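PDB 5EK8: lipoxygenase from Cyanothece sp., which probably inserts molecular oxygen into polyunsaturated fatty acids, acting as a 9R-lipoxygenase with non-heme iron. Local coordinates for residues K264-D269 / D510-W515; M275-D280 / R344-A349; H291-Y296 / I309-R314; L425-E430 / E503-N508. One frame throughout, in Å; residues are numbered along the deposited sequence.

Interaction 1 (K264-D269 / D510-W515)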
loop_
_atom_site.group_PDB
_atom_site.type_symbol
_atom_site.label_atom_id
_atom_site.label_comp_id
_atom_site.label_asym_id
_atom_site.label_seq_id
_atom_site.Cartn_x
_atom_site.Cartn_y
_atom_site.Cartn_z
ATOM N N LYS A 264 -4.500 -23.738 -8.740
ATOM C CA LYS A 264 -5.537 -24.236 -9.628
ATOM C C LYS A 264 -5.706 -25.736 -9.409
ATOM O O LYS A 264 -4.734 -26.487 -9.379
ATOM C CB LYS A 264 -5.200 -23.927 -11.089
ATOM C CG LYS A 264 -5.039 -22.439 -11.372
ATOM C CD LYS A 264 -5.081 -22.118 -12.862
ATOM C CE LYS A 264 -3.766 -22.434 -13.554
ATOM N NZ LYS A 264 -3.749 -21.928 -14.959
ATOM N N ARG A 265 -6.953 -26.149 -9.225
ATOM C CA ARG A 265 -7.323 -27.538 -9.023
ATOM C C ARG A 265 -7.817 -28.127 -10.340
ATOM O O ARG A 265 -8.420 -27.425 -11.153
ATOM C CB ARG A 265 -8.400 -27.635 -7.941
ATOM C CG ARG A 265 -8.666 -29.026 -7.404
ATOM C CD ARG A 265 -9.547 -28.939 -6.164
ATOM N NE ARG A 265 -9.561 -30.189 -5.410
ATOM C CZ ARG A 265 -10.043 -30.314 -4.177
ATOM N NH1 ARG A 265 -10.547 -29.257 -3.552
ATOM N NH2 ARG A 265 -10.016 -31.494 -3.564
ATOM N N SER A 266 -7.556 -29.410 -10.554
ATOM C CA SER A 266 -8.015 -30.072 -11.768
ATOM C C SER A 266 -9.490 -30.433 -11.650
ATOM O O SER A 266 -9.981 -30.737 -10.563
ATOM C CB SER A 266 -7.180 -31.320 -12.053
ATOM O OG SER A 266 -7.742 -32.080 -13.110
ATOM N N LYS A 267 -10.198 -30.387 -12.773
ATOM C CA LYS A 267 -11.627 -30.662 -12.775
ATOM C C LYS A 267 -11.889 -32.163 -12.792
ATOM O O LYS A 267 -12.854 -32.640 -12.197
ATOM C CB LYS A 267 -12.302 -29.988 -13.969
ATOM C CG LYS A 267 -12.222 -28.471 -13.942
ATOM C CD LYS A 267 -12.686 -27.862 -15.256
ATOM C CE LYS A 267 -12.433 -26.358 -15.273
ATOM N NZ LYS A 267 -12.892 -25.711 -16.535
ATOM N N SER A 268 -11.022 -32.905 -13.470
ATOM C CA SER A 268 -11.147 -34.355 -13.517
ATOM C C SER A 268 -10.570 -34.990 -12.251
ATOM O O SER A 268 -11.265 -35.724 -11.547
ATOM C CB SER A 268 -10.459 -34.909 -14.764
ATOM O OG SER A 268 -9.210 -34.275 -14.980
ATOM N N ASP A 269 -9.304 -34.695 -11.960
ATOM C CA ASP A 269 -8.636 -35.213 -10.767
ATOM C C ASP A 269 -8.500 -34.121 -9.709
ATOM O O ASP A 269 -7.570 -33.322 -9.754
ATOM C CB ASP A 269 -7.254 -35.773 -11.127
ATOM C CG ASP A 269 -6.638 -36.605 -10.009
ATOM O OD1 ASP A 269 -7.147 -36.576 -8.867
ATOM O OD2 ASP A 269 -5.632 -37.290 -10.279
ATOM N N ASP A 510 -6.037 -22.642 -18.976
ATOM C CA ASP A 510 -6.227 -24.084 -18.932
ATOM C C ASP A 510 -7.698 -24.491 -18.917
ATOM O O ASP A 510 -8.516 -23.906 -18.206
ATOM C CB ASP A 510 -5.517 -24.667 -17.713
ATOM C CG ASP A 510 -4.009 -24.588 -17.828
ATOM O OD1 ASP A 510 -3.334 -24.464 -16.781
ATOM O OD2 ASP A 510 -3.503 -24.649 -18.971
ATOM N N SER A 511 -8.020 -25.505 -19.712
ATOM C CA SER A 511 -9.375 -26.031 -19.785
ATOM C C SER A 511 -9.601 -27.051 -18.676
ATOM O O SER A 511 -10.707 -27.179 -18.142
ATOM C CB SER A 511 -9.628 -26.665 -21.153
ATOM O OG SER A 511 -9.129 -25.846 -22.197
ATOM N N ASP A 512 -8.531 -27.761 -18.325
ATOM C CA ASP A 512 -8.583 -28.831 -17.335
ATOM C C ASP A 512 -8.608 -28.271 -15.915
ATOM O O ASP A 512 -9.212 -28.855 -15.014
ATOM C CB ASP A 512 -7.385 -29.775 -17.516
ATOM C CG ASP A 512 -7.604 -31.144 -16.877
ATOM O OD1 ASP A 512 -8.463 -31.268 -15.976
ATOM O OD2 ASP A 512 -6.910 -32.103 -17.283
ATOM N N TYR A 513 -7.961 -27.131 -15.718
ATOM C CA TYR A 513 -7.798 -26.589 -14.376
ATOM C C TYR A 513 -8.639 -25.346 -14.135
ATOM O O TYR A 513 -8.829 -24.527 -15.032
ATOM C CB TYR A 513 -6.328 -26.265 -14.114
ATOM C CG TYR A 513 -5.467 -27.469 -13.820
ATOM C CD1 TYR A 513 -5.163 -27.817 -12.508
ATOM C CD2 TYR A 513 -4.950 -28.253 -14.844
ATOM C CE1 TYR A 513 -4.370 -28.909 -12.219
ATOM C CE2 TYR A 513 -4.151 -29.356 -14.564
ATOM C CZ TYR A 513 -3.866 -29.676 -13.245
ATOM O OH TYR A 513 -3.080 -30.763 -12.938
ATOM N N GLU A 514 -9.135 -25.214 -12.908
ATOM C CA GLU A 514 -9.854 -24.019 -12.493
ATOM C C GLU A 514 -9.285 -23.530 -11.169
ATOM O O GLU A 514 -8.693 -24.306 -10.439
ATOM C CB GLU A 514 -11.350 -24.303 -12.359
ATOM C CG GLU A 514 -12.214 -23.094 -12.647
ATOM C CD GLU A 514 -11.899 -22.481 -14.000
ATOM O OE1 GLU A 514 -12.252 -23.102 -15.029
ATOM O OE2 GLU A 514 -11.285 -21.388 -14.028
ATOM N N TRP A 515 -9.449 -22.251 -10.856
ATOM C CA TRP A 515 -9.033 -21.763 -9.547
ATOM C C TRP A 515 -9.781 -22.533 -8.458
ATOM O O TRP A 515 -11.007 -22.623 -8.488
ATOM C CB TRP A 515 -9.282 -20.262 -9.420
ATOM C CG TRP A 515 -8.588 -19.442 -10.471
ATOM C CD1 TRP A 515 -9.163 -18.840 -11.550
ATOM C CD2 TRP A 515 -7.188 -19.134 -10.542
ATOM N NE1 TRP A 515 -8.213 -18.175 -12.286
ATOM C CE2 TRP A 515 -6.992 -18.344 -11.693
ATOM C CE3 TRP A 515 -6.084 -19.450 -9.745
ATOM C CZ2 TRP A 515 -5.739 -17.862 -12.063
ATOM C CZ3 TRP A 515 -4.840 -18.972 -10.117
ATOM C CH2 TRP A 515 -4.678 -18.186 -11.264
#

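Interaction 2 (M275-D280 / R344-A349)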
loop_
_atom_site.group_PDB
_atom_site.type_symbol
_atom_site.label_atom_id
_atom_site.label_comp_id
_atom_site.label_asym_id
_atom_site.label_seq_id
_atom_site.Cartn_x
_atom_site.Cartn_y
_atom_site.Cartn_z
ATOM N N MET A 275 0.231 -24.321 -10.412
ATOM C CA MET A 275 0.344 -22.871 -10.426
ATOM C C MET A 275 1.119 -22.427 -11.666
ATOM O O MET A 275 2.170 -22.984 -11.995
ATOM C CB MET A 275 1.015 -22.359 -9.151
ATOM C CG MET A 275 1.048 -20.835 -9.020
ATOM S SD MET A 275 -0.472 -20.082 -8.392
ATOM C CE MET A 275 -1.462 -19.921 -9.879
ATOM N N SER A 276 0.578 -21.431 -12.359
ATOM C CA SER A 276 1.113 -21.018 -13.644
ATOM C C SER A 276 1.625 -19.591 -13.606
ATOM O O SER A 276 0.932 -18.678 -13.153
ATOM C CB SER A 276 0.046 -21.143 -14.736
ATOM O OG SER A 276 -0.506 -22.448 -14.785
ATOM N N PHE A 277 2.840 -19.408 -14.101
ATOM C CA PHE A 277 3.346 -18.078 -14.371
ATOM C C PHE A 277 3.776 -17.997 -15.830
ATOM O O PHE A 277 4.783 -18.589 -16.227
ATOM C CB PHE A 277 4.499 -17.733 -13.431
ATOM C CG PHE A 277 4.090 -17.647 -11.986
ATOM C CD1 PHE A 277 3.168 -16.697 -11.570
ATOM C CD2 PHE A 277 4.628 -18.513 -11.044
ATOM C CE1 PHE A 277 2.784 -16.617 -10.250
ATOM C CE2 PHE A 277 4.250 -18.438 -9.719
ATOM C CZ PHE A 277 3.329 -17.487 -9.319
ATOM N N ILE A 278 2.986 -17.274 -16.620
ATOM C CA ILE A 278 3.242 -17.102 -18.047
ATOM C C ILE A 278 3.397 -15.623 -18.390
ATOM O O ILE A 278 2.556 -14.799 -18.031
ATOM C CB ILE A 278 2.117 -17.718 -18.909
ATOM C CG1 ILE A 278 2.222 -19.244 -18.920
ATOM C CG2 ILE A 278 2.187 -17.194 -20.327
ATOM C CD1 ILE A 278 1.385 -19.921 -17.867
ATOM N N TRP A 279 4.474 -15.298 -19.095
ATOM C CA TRP A 279 4.853 -13.909 -19.322
ATOM C C TRP A 279 4.759 -13.514 -20.792
ATOM O O TRP A 279 5.328 -12.501 -21.204
ATOM C CB TRP A 279 6.275 -13.665 -18.804
ATOM C CG TRP A 279 6.507 -14.252 -17.446
ATOM C CD1 TRP A 279 6.919 -15.524 -17.159
ATOM C CD2 TRP A 279 6.328 -13.595 -16.186
ATOM N NE1 TRP A 279 7.008 -15.699 -15.797
ATOM C CE2 TRP A 279 6.650 -14.529 -15.178
ATOM C CE3 TRP A 279 5.926 -12.308 -15.811
ATOM C CZ2 TRP A 279 6.585 -14.216 -13.822
ATOM C CZ3 TRP A 279 5.858 -12.001 -14.461
ATOM C CH2 TRP A 279 6.190 -12.950 -13.485
ATOM N N ASP A 280 4.032 -14.306 -21.577
ATOM C CA ASP A 280 3.897 -14.051 -23.013
ATOM C C ASP A 280 3.363 -12.648 -23.311
ATOM O O ASP A 280 3.603 -12.093 -24.387
ATOM C CB ASP A 280 2.987 -15.095 -23.660
ATOM C CG ASP A 280 3.557 -16.493 -23.580
ATOM O OD1 ASP A 280 2.772 -17.463 -23.628
ATOM O OD2 ASP A 280 4.792 -16.623 -23.460
ATOM N N ARG A 344 14.250 -23.376 -8.077
ATOM C CA ARG A 344 14.737 -22.013 -7.893
ATOM C C ARG A 344 14.114 -21.049 -8.915
ATOM O O ARG A 344 13.694 -19.935 -8.564
ATOM C CB ARG A 344 16.261 -21.970 -7.988
ATOM C CG ARG A 344 16.854 -20.590 -7.748
ATOM C CD ARG A 344 18.358 -20.639 -7.861
ATOM N NE ARG A 344 18.968 -19.315 -7.872
ATOM C CZ ARG A 344 20.194 -19.079 -8.328
ATOM N NH1 ARG A 344 20.920 -20.077 -8.817
ATOM N NH2 ARG A 344 20.692 -17.850 -8.304
ATOM N N ILE A 345 14.058 -21.481 -10.176
ATOM C CA ILE A 345 13.457 -20.672 -11.238
ATOM C C ILE A 345 11.998 -20.330 -10.916
ATOM O O ILE A 345 11.580 -19.162 -11.005
ATOM C CB ILE A 345 13.527 -21.384 -12.602
ATOM C CG1 ILE A 345 14.972 -21.430 -13.099
ATOM C CG2 ILE A 345 12.664 -20.659 -13.620
ATOM C CD1 ILE A 345 15.126 -21.993 -14.489
ATOM N N PHE A 346 11.233 -21.348 -10.526
ATOM C CA PHE A 346 9.873 -21.125 -10.060
ATOM C C PHE A 346 9.849 -20.098 -8.942
ATOM O O PHE A 346 9.031 -19.179 -8.963
ATOM C CB PHE A 346 9.231 -22.419 -9.567
ATOM C CG PHE A 346 7.804 -22.246 -9.127
ATOM C CD1 PHE A 346 6.770 -22.345 -10.043
ATOM C CD2 PHE A 346 7.495 -21.969 -7.807
ATOM C CE1 PHE A 346 5.454 -22.177 -9.648
ATOM C CE2 PHE A 346 6.183 -21.801 -7.407
ATOM C CZ PHE A 346 5.161 -21.909 -8.327
ATOM N N ARG A 347 10.742 -20.262 -7.965
ATOM C CA ARG A 347 10.809 -19.340 -6.832
ATOM C C ARG A 347 10.980 -17.890 -7.274
ATOM O O ARG A 347 10.365 -16.983 -6.713
ATOM C CB ARG A 347 11.950 -19.718 -5.890
ATOM C CG ARG A 347 11.575 -20.726 -4.834
ATOM C CD ARG A 347 12.598 -20.719 -3.717
ATOM N NE ARG A 347 13.929 -21.131 -4.162
ATOM C CZ ARG A 347 14.328 -22.395 -4.246
ATOM N NH1 ARG A 347 13.497 -23.378 -3.918
ATOM N NH2 ARG A 347 15.555 -22.680 -4.662
ATOM N N THR A 348 11.819 -17.679 -8.281
ATOM C CA THR A 348 12.099 -16.329 -8.753
ATOM C C THR A 348 10.903 -15.749 -9.502
ATOM O O THR A 348 10.564 -14.567 -9.336
ATOM C CB THR A 348 13.330 -16.297 -9.668
ATOM O OG1 THR A 348 13.135 -17.207 -10.757
ATOM C CG2 THR A 348 14.576 -16.694 -8.894
ATOM N N ALA A 349 10.264 -16.571 -10.328
ATOM C CA ALA A 349 9.052 -16.112 -11.006
ATOM C C ALA A 349 7.992 -15.741 -9.968
ATOM O O ALA A 349 7.279 -14.742 -10.113
ATOM C CB ALA A 349 8.527 -17.172 -11.963
#

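Interaction 3 (H291-Y296 / I309-R314)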
loop_
_atom_site.group_PDB
_atom_site.type_symbol
_atom_site.label_atom_id
_atom_site.label_comp_id
_atom_site.label_asym_id
_atom_site.label_seq_id
_atom_site.Cartn_x
_atom_site.Cartn_y
_atom_site.Cartn_z
ATOM N N HIS A 291 10.895 -16.913 -17.824
ATOM C CA HIS A 291 10.450 -18.301 -17.825
ATOM C C HIS A 291 8.953 -18.465 -17.574
ATOM O O HIS A 291 8.436 -18.091 -16.520
ATOM C CB HIS A 291 11.227 -19.106 -16.782
ATOM C CG HIS A 291 12.714 -18.981 -16.909
ATOM N ND1 HIS A 291 13.439 -19.661 -17.866
ATOM C CD2 HIS A 291 13.611 -18.253 -16.204
ATOM C CE1 HIS A 291 14.718 -19.355 -17.744
ATOM N NE2 HIS A 291 14.849 -18.499 -16.746
ATOM N N ASN A 292 8.263 -19.024 -18.560
ATOM C CA ASN A 292 6.920 -19.524 -18.340
ATOM C C ASN A 292 7.028 -20.805 -17.528
ATOM O O ASN A 292 7.320 -21.870 -18.072
ATOM C CB ASN A 292 6.190 -19.776 -19.662
ATOM C CG ASN A 292 5.916 -18.501 -20.436
ATOM O OD1 ASN A 292 5.898 -17.406 -19.876
ATOM N ND2 ASN A 292 5.697 -18.641 -21.732
ATOM N N VAL A 293 6.825 -20.697 -16.220
ATOM C CA VAL A 293 6.995 -21.852 -15.348
ATOM C C VAL A 293 5.674 -22.294 -14.745
ATOM O O VAL A 293 4.868 -21.477 -14.295
ATOM C CB VAL A 293 8.003 -21.578 -14.211
ATOM C CG1 VAL A 293 9.394 -21.454 -14.771
ATOM C CG2 VAL A 293 7.634 -20.325 -13.442
ATOM N N GLU A 294 5.450 -23.600 -14.752
ATOM C CA GLU A 294 4.231 -24.144 -14.183
ATOM C C GLU A 294 4.576 -25.273 -13.227
ATOM O O GLU A 294 5.251 -26.230 -13.603
ATOM C CB GLU A 294 3.290 -24.622 -15.290
ATOM C CG GLU A 294 2.950 -23.528 -16.295
ATOM C CD GLU A 294 1.818 -23.907 -17.231
ATOM O OE1 GLU A 294 2.104 -24.467 -18.316
ATOM O OE2 GLU A 294 0.646 -23.636 -16.883
ATOM N N ALA A 295 4.131 -25.152 -11.982
ATOM C CA ALA A 295 4.431 -26.171 -10.983
ATOM C C ALA A 295 3.196 -26.998 -10.696
ATOM O O ALA A 295 2.131 -26.460 -10.451
ATOM C CB ALA A 295 4.958 -25.543 -9.702
ATOM N N TYR A 296 3.353 -28.311 -10.730
ATOM C CA TYR A 296 2.254 -29.228 -10.498
ATOM C C TYR A 296 2.444 -29.907 -9.153
ATOM O O TYR A 296 3.563 -30.262 -8.774
ATOM C CB TYR A 296 2.172 -30.262 -11.620
ATOM C CG TYR A 296 1.918 -29.665 -12.984
ATOM C CD1 TYR A 296 0.660 -29.736 -13.570
ATOM C CD2 TYR A 296 2.933 -29.025 -13.686
ATOM C CE1 TYR A 296 0.419 -29.193 -14.818
ATOM C CE2 TYR A 296 2.705 -28.473 -14.930
ATOM C CZ TYR A 296 1.445 -28.561 -15.498
ATOM O OH TYR A 296 1.216 -28.011 -16.744
ATOM N N ILE A 309 7.644 -29.731 -12.606
ATOM C CA ILE A 309 7.740 -28.316 -12.910
ATOM C C ILE A 309 8.135 -28.231 -14.364
ATOM O O ILE A 309 9.132 -28.824 -14.783
ATOM C CB ILE A 309 8.787 -27.569 -12.037
ATOM C CG1 ILE A 309 8.418 -27.617 -10.553
ATOM C CG2 ILE A 309 8.940 -26.117 -12.488
ATOM C CD1 ILE A 309 9.437 -26.957 -9.665
ATOM N N THR A 310 7.334 -27.521 -15.145
ATOM C CA THR A 310 7.656 -27.315 -16.540
ATOM C C THR A 310 8.179 -25.901 -16.726
ATOM O O THR A 310 7.701 -24.950 -16.088
ATOM C CB THR A 310 6.443 -27.555 -17.448
ATOM O OG1 THR A 310 5.539 -26.445 -17.351
ATOM C CG2 THR A 310 5.736 -28.834 -17.043
ATOM N N ILE A 311 9.177 -25.776 -17.591
ATOM C CA ILE A 311 9.793 -24.484 -17.849
ATOM C C ILE A 311 9.899 -24.224 -19.348
ATOM O O ILE A 311 10.501 -25.000 -20.089
ATOM C CB ILE A 311 11.199 -24.384 -17.219
ATOM C CG1 ILE A 311 11.129 -24.545 -15.699
ATOM C CG2 ILE A 311 11.846 -23.056 -17.577
ATOM C CD1 ILE A 311 12.494 -24.527 -15.018
ATOM N N GLN A 312 9.305 -23.124 -19.792
ATOM C CA GLN A 312 9.410 -22.740 -21.191
ATOM C C GLN A 312 9.957 -21.321 -21.291
ATOM O O GLN A 312 9.297 -20.367 -20.892
ATOM C CB GLN A 312 8.054 -22.859 -21.883
ATOM C CG GLN A 312 8.138 -22.728 -23.378
ATOM C CD GLN A 312 6.821 -22.979 -24.060
ATOM O OE1 GLN A 312 6.790 -23.518 -25.160
ATOM N NE2 GLN A 312 5.723 -22.595 -23.411
ATOM N N SER A 313 11.164 -21.184 -21.825
ATOM C CA SER A 313 11.882 -19.918 -21.722
ATOM C C SER A 313 11.914 -19.115 -23.019
ATOM O O SER A 313 11.922 -19.669 -24.118
ATOM C CB SER A 313 13.315 -20.173 -21.245
ATOM O OG SER A 313 13.322 -20.887 -20.022
ATOM N N ARG A 314 11.925 -17.795 -22.865
ATOM C CA ARG A 314 12.192 -16.883 -23.961
ATOM C C ARG A 314 13.626 -17.046 -24.428
ATOM O O ARG A 314 14.518 -17.294 -23.614
ATOM C CB ARG A 314 11.954 -15.437 -23.524
ATOM C CG ARG A 314 10.567 -15.188 -22.973
ATOM C CD ARG A 314 9.612 -14.747 -24.066
ATOM N NE ARG A 314 9.624 -13.301 -24.231
ATOM C CZ ARG A 314 8.694 -12.489 -23.747
ATOM N NH1 ARG A 314 7.657 -12.987 -23.076
ATOM N NH2 ARG A 314 8.800 -11.182 -23.944
#

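Interaction 4 (L425-E430 / E503-N508)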
loop_
_atom_site.group_PDB
_atom_site.type_symbol
_atom_site.label_atom_id
_atom_site.label_comp_id
_atom_site.label_asym_id
_atom_site.label_seq_id
_atom_site.Cartn_x
_atom_site.Cartn_y
_atom_site.Cartn_z
ATOM N N LEU A 425 4.572 -2.339 -15.327
ATOM C CA LEU A 425 3.402 -1.475 -15.301
ATOM C C LEU A 425 2.189 -2.212 -15.841
ATOM O O LEU A 425 1.113 -2.164 -15.253
ATOM C CB LEU A 425 3.639 -0.208 -16.117
ATOM C CG LEU A 425 2.499 0.804 -16.030
ATOM C CD1 LEU A 425 2.349 1.294 -14.594
ATOM C CD2 LEU A 425 2.731 1.962 -17.005
ATOM N N GLN A 426 2.376 -2.914 -16.952
ATOM C CA GLN A 426 1.271 -3.625 -17.575
ATOM C C GLN A 426 0.708 -4.698 -16.649
ATOM O O GLN A 426 -0.506 -4.893 -16.604
ATOM C CB GLN A 426 1.701 -4.248 -18.894
ATOM C CG GLN A 426 0.589 -4.982 -19.609
ATOM C CD GLN A 426 1.078 -5.621 -20.880
ATOM O OE1 GLN A 426 1.800 -4.997 -21.658
ATOM N NE2 GLN A 426 0.707 -6.880 -21.095
ATOM N N MET A 427 1.581 -5.381 -15.907
ATOM C CA MET A 427 1.106 -6.335 -14.904
ATOM C C MET A 427 0.186 -5.614 -13.932
ATOM O O MET A 427 -0.942 -6.068 -13.634
ATOM C CB MET A 427 2.266 -6.978 -14.138
ATOM C CG MET A 427 3.171 -7.875 -14.965
ATOM S SD MET A 427 4.499 -8.601 -13.976
ATOM C CE MET A 427 3.569 -9.695 -12.906
ATOM N N CYS A 428 0.668 -4.464 -13.467
ATOM C CA CYS A 428 -0.065 -3.711 -12.455
ATOM C C CYS A 428 -1.437 -3.248 -12.928
ATOM O O CYS A 428 -2.448 -3.526 -12.276
ATOM C CB CYS A 428 0.760 -2.514 -12.002
ATOM S SG CYS A 428 2.247 -2.989 -11.108
ATOM N N THR A 429 -1.467 -2.545 -14.057
ATOM C CA THR A 429 -2.714 -2.047 -14.632
ATOM C C THR A 429 -3.676 -3.192 -14.929
ATOM O O THR A 429 -4.877 -3.093 -14.642
ATOM C CB THR A 429 -2.472 -1.236 -15.931
ATOM O OG1 THR A 429 -1.761 -2.035 -16.887
ATOM C CG2 THR A 429 -1.680 0.028 -15.638
ATOM N N GLU A 430 -3.140 -4.275 -15.496
ATOM C CA GLU A 430 -3.930 -5.480 -15.743
ATOM C C GLU A 430 -4.693 -5.926 -14.500
ATOM O O GLU A 430 -5.923 -6.010 -14.526
ATOM C CB GLU A 430 -3.049 -6.630 -16.238
ATOM C CG GLU A 430 -2.885 -6.685 -17.747
ATOM C CD GLU A 430 -1.861 -7.715 -18.188
ATOM O OE1 GLU A 430 -1.437 -8.534 -17.346
ATOM O OE2 GLU A 430 -1.475 -7.707 -19.378
ATOM N N GLU A 503 -6.584 -10.491 -17.827
ATOM C CA GLU A 503 -5.739 -11.006 -18.890
ATOM C C GLU A 503 -4.292 -10.993 -18.411
ATOM O O GLU A 503 -3.961 -10.332 -17.427
ATOM C CB GLU A 503 -5.902 -10.183 -20.172
ATOM C CG GLU A 503 -5.654 -8.692 -20.011
ATOM C CD GLU A 503 -5.864 -7.922 -21.311
ATOM O OE1 GLU A 503 -4.856 -7.516 -21.929
ATOM O OE2 GLU A 503 -7.034 -7.725 -21.711
ATOM N N GLY A 504 -3.435 -11.734 -19.100
ATOM C CA GLY A 504 -2.035 -11.795 -18.734
ATOM C C GLY A 504 -1.723 -12.960 -17.818
ATOM O O GLY A 504 -2.303 -14.038 -17.946
ATOM N N ILE A 505 -0.811 -12.729 -16.879
ATOM C CA ILE A 505 -0.267 -13.791 -16.040
ATOM C C ILE A 505 -1.290 -14.377 -15.059
ATOM O O ILE A 505 -1.190 -15.545 -14.677
ATOM C CB ILE A 505 0.976 -13.290 -15.251
ATOM C CG1 ILE A 505 1.691 -14.461 -14.571
ATOM C CG2 ILE A 505 0.601 -12.197 -14.245
ATOM C CD1 ILE A 505 3.011 -14.094 -13.979
ATOM N N MET A 506 -2.280 -13.581 -14.664
ATOM C CA MET A 506 -3.255 -14.033 -13.672
ATOM C C MET A 506 -4.534 -14.570 -14.308
ATOM O O MET A 506 -5.519 -14.830 -13.614
ATOM C CB MET A 506 -3.596 -12.902 -12.694
ATOM C CG MET A 506 -2.429 -12.467 -11.821
ATOM S SD MET A 506 -1.474 -13.858 -11.186
ATOM C CE MET A 506 -2.702 -14.692 -10.184
ATOM N N ALA A 507 -4.513 -14.744 -15.624
ATOM C CA ALA A 507 -5.657 -15.306 -16.328
ATOM C C ALA A 507 -5.415 -16.780 -16.617
ATOM O O ALA A 507 -4.358 -17.159 -17.119
ATOM C CB ALA A 507 -5.929 -14.537 -17.615
ATOM N N ASN A 508 -6.395 -17.611 -16.281
ATOM C CA ASN A 508 -6.297 -19.045 -16.513
ATOM C C ASN A 508 -6.648 -19.409 -17.954
ATOM O O ASN A 508 -7.740 -19.101 -18.442
ATOM C CB ASN A 508 -7.197 -19.803 -15.538
ATOM C CG ASN A 508 -7.080 -21.308 -15.685
ATOM O OD1 ASN A 508 -6.130 -21.815 -16.280
ATOM N ND2 ASN A 508 -8.049 -22.030 -15.136
#

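Interaction 1 (K264-D269 / D510-W515)
Lys264 lays CG over Trp515 and ends at Asp510. The CG sits above one face of the indole six-membered ring, 3.9 Å from the ring centroid, a CH-pi contact. The bend at chi3 (-78°) then turns the chain so that NZ is held by Asn508 OD1 as well as by Asp510 OD1, the latter met at 3.2 Å from above the carboxylate plane in a salt bridge. Lys267, extended beyond CG, sends NZ to both Glu514 OE1 (3.1 Å) and Ser511 O. Ser266 offers CB to one face of the Tyr513 ring and OG to Asp512 OD1 (3.1 Å). Behind these side chains, Arg265 and Glu514 exchange two backbone hydrogen bonds, and Lys274 gives Asp510 a second cation. With an alanine at Lys264, Asp510 would probably lose one of these lysine partners, Asn508 OD1 a donor, and the Trp515 face its methylene cover. Two lysine-carboxylate pairs thus add to the backbone bonds that hold antiparallel strand 513-515 at the partly exposed edge of the six-stranded sheet.

Interaction 2 (M275-D280 / R344-A349)
Phe277 of strand 272-277 meets Phe346 of helix 337-377, CE2 lying 3.8 Å from Phe346 CZ. The rings meet obliquely, planes at 49° and centroids 5.6 Å apart. Phe346 reaches over because its CG is anti to the backbone N (chi1 -178°), which swings the ring out from the helix toward the strand; CZ also touches Met275 CB at 4.3 Å. In Phe277, CG is anti to the carbonyl carbon instead (chi1 -65°), and one ring face turns to the backbone of Ala349. The methyl of Ala349 points at the strand and touches both Phe277 CD2 (4.2 Å) and Trp279 CZ2 (4.0 Å), while Ala349 O lies at the indole edge, in its plane. Farther out, Phe250 meets the Phe346 ring and Phe352 the Trp279 ring. No hydrogen bond crosses between strand and helix: the contact is almost wholly apolar, with carbonyl oxygens only at ring edges, so the join rests on van der Waals contact of rings and a methyl, without directional polar bonds.

Interaction 3 (H291-Y296 / I309-R314)
His291 ND1 and Ser313 OG form a hydrogen bond at the edge of the imidazole, near its plane, with either atom a possible donor; the other ring nitrogen, NE2, is bonded to Ser595. Four backbone bonds follow in two reciprocal pairs. Asn292 N and O bond to Gln312 O and N, both at 2.9 Å, and Glu294 exchanges the same two bonds with Thr310. Between them Val293 CA approaches Thr310 O at 3.3 Å in a CA-H...O contact. This is the antiparallel hairpin of strands 291-300 and 303-313, set within the six-stranded sheet, with an angle of 166° between the short strand segments. On the face of His291, Val293, Ala295, Ile309, Ile311 and Ser313, the side chains of Val293, Ala295 and Ile309 touch helix 337-377. Here Val293 and Ile311 run alongside each other in one direction, CG1 to CG1 at 3.7 Å, and Ile311 CG2 also nears the imidazole. Ala295 CB touches Ile309 CG1 at 4.1 Å. The other face is more polar: Glu294 CB passes Thr310 OG1 at 3.6 Å, and the Glu294 carboxylate is held by Ser276 OG, Lys274 and Arg328. In Thr310, chi1 of 75° sets OG1 between the backbone N and the carbonyl carbon and CG2 anti to the latter, which lays that methyl against Tyr296 CE2 (3.7 Å), obliquely to the ring.

Interaction 4 (L425-E430 / E503-N508)
Met427 and Glu430, one turn apart on helix 421-432, touch a loop that folds into a type I beta turn from Gly504 to Ala507. Gln426 comes first in sequence; it makes no contact with the loop, but its NE2 donates to Glu430 OE2 at 2.9 Å, from above the carboxylate plane, and so positions the acid. Met427 bends at chi3 (68°) and lays CE against Ile505 CG2, 4.1 Å away, with Trp279 touching both residues. Glu430 extends beyond CG and crosses Glu503 at about a right angle. Its OE1 lies 3.1 Å from Glu503 O, two acceptors with no hydrogen bond, and its OE2 4.2 Å from Glu503 OE1, a like-charge pair that may raise the proton affinity of either acid. An alanine at Glu430 would take away one acceptor of Gln426 NE2, leaving Asn281 O, and would probably open a gap beside Gly504. At phi 94° and psi -143°, a CB on Gly504 would jam against Glu503 O and run into Glu430 OE1, which calls for glycine; its CA lies 3.6 Å from Glu430 OE1.

Interactions 1, 2 and 3 all draw on one six-stranded sheet, in which strands 264-266, 272-277 and 291-300 are successive neighbours; interaction 2 packs strand 272-277 against helix 337-377. Interactions 2 and 3 have centres about 6 Å apart and share bonds: Trp279 N to Asn292 OD1 is 2.7 Å, as is Ser276 OG to Glu294 OE2. Interaction 4 touches interaction 2 through Ile505, whose CD1 lies 3.4 Å from Trp279 CH2, and interaction 1 through Asn508 ND2, bonded to Tyr513 O. Interactions 3 and 4 stay about 7 Å apart at their nearest atoms. At interaction 4, the Met427 side chain is about 10 Å from that of iron ligand His359 and about 11 Å from the bound sodium.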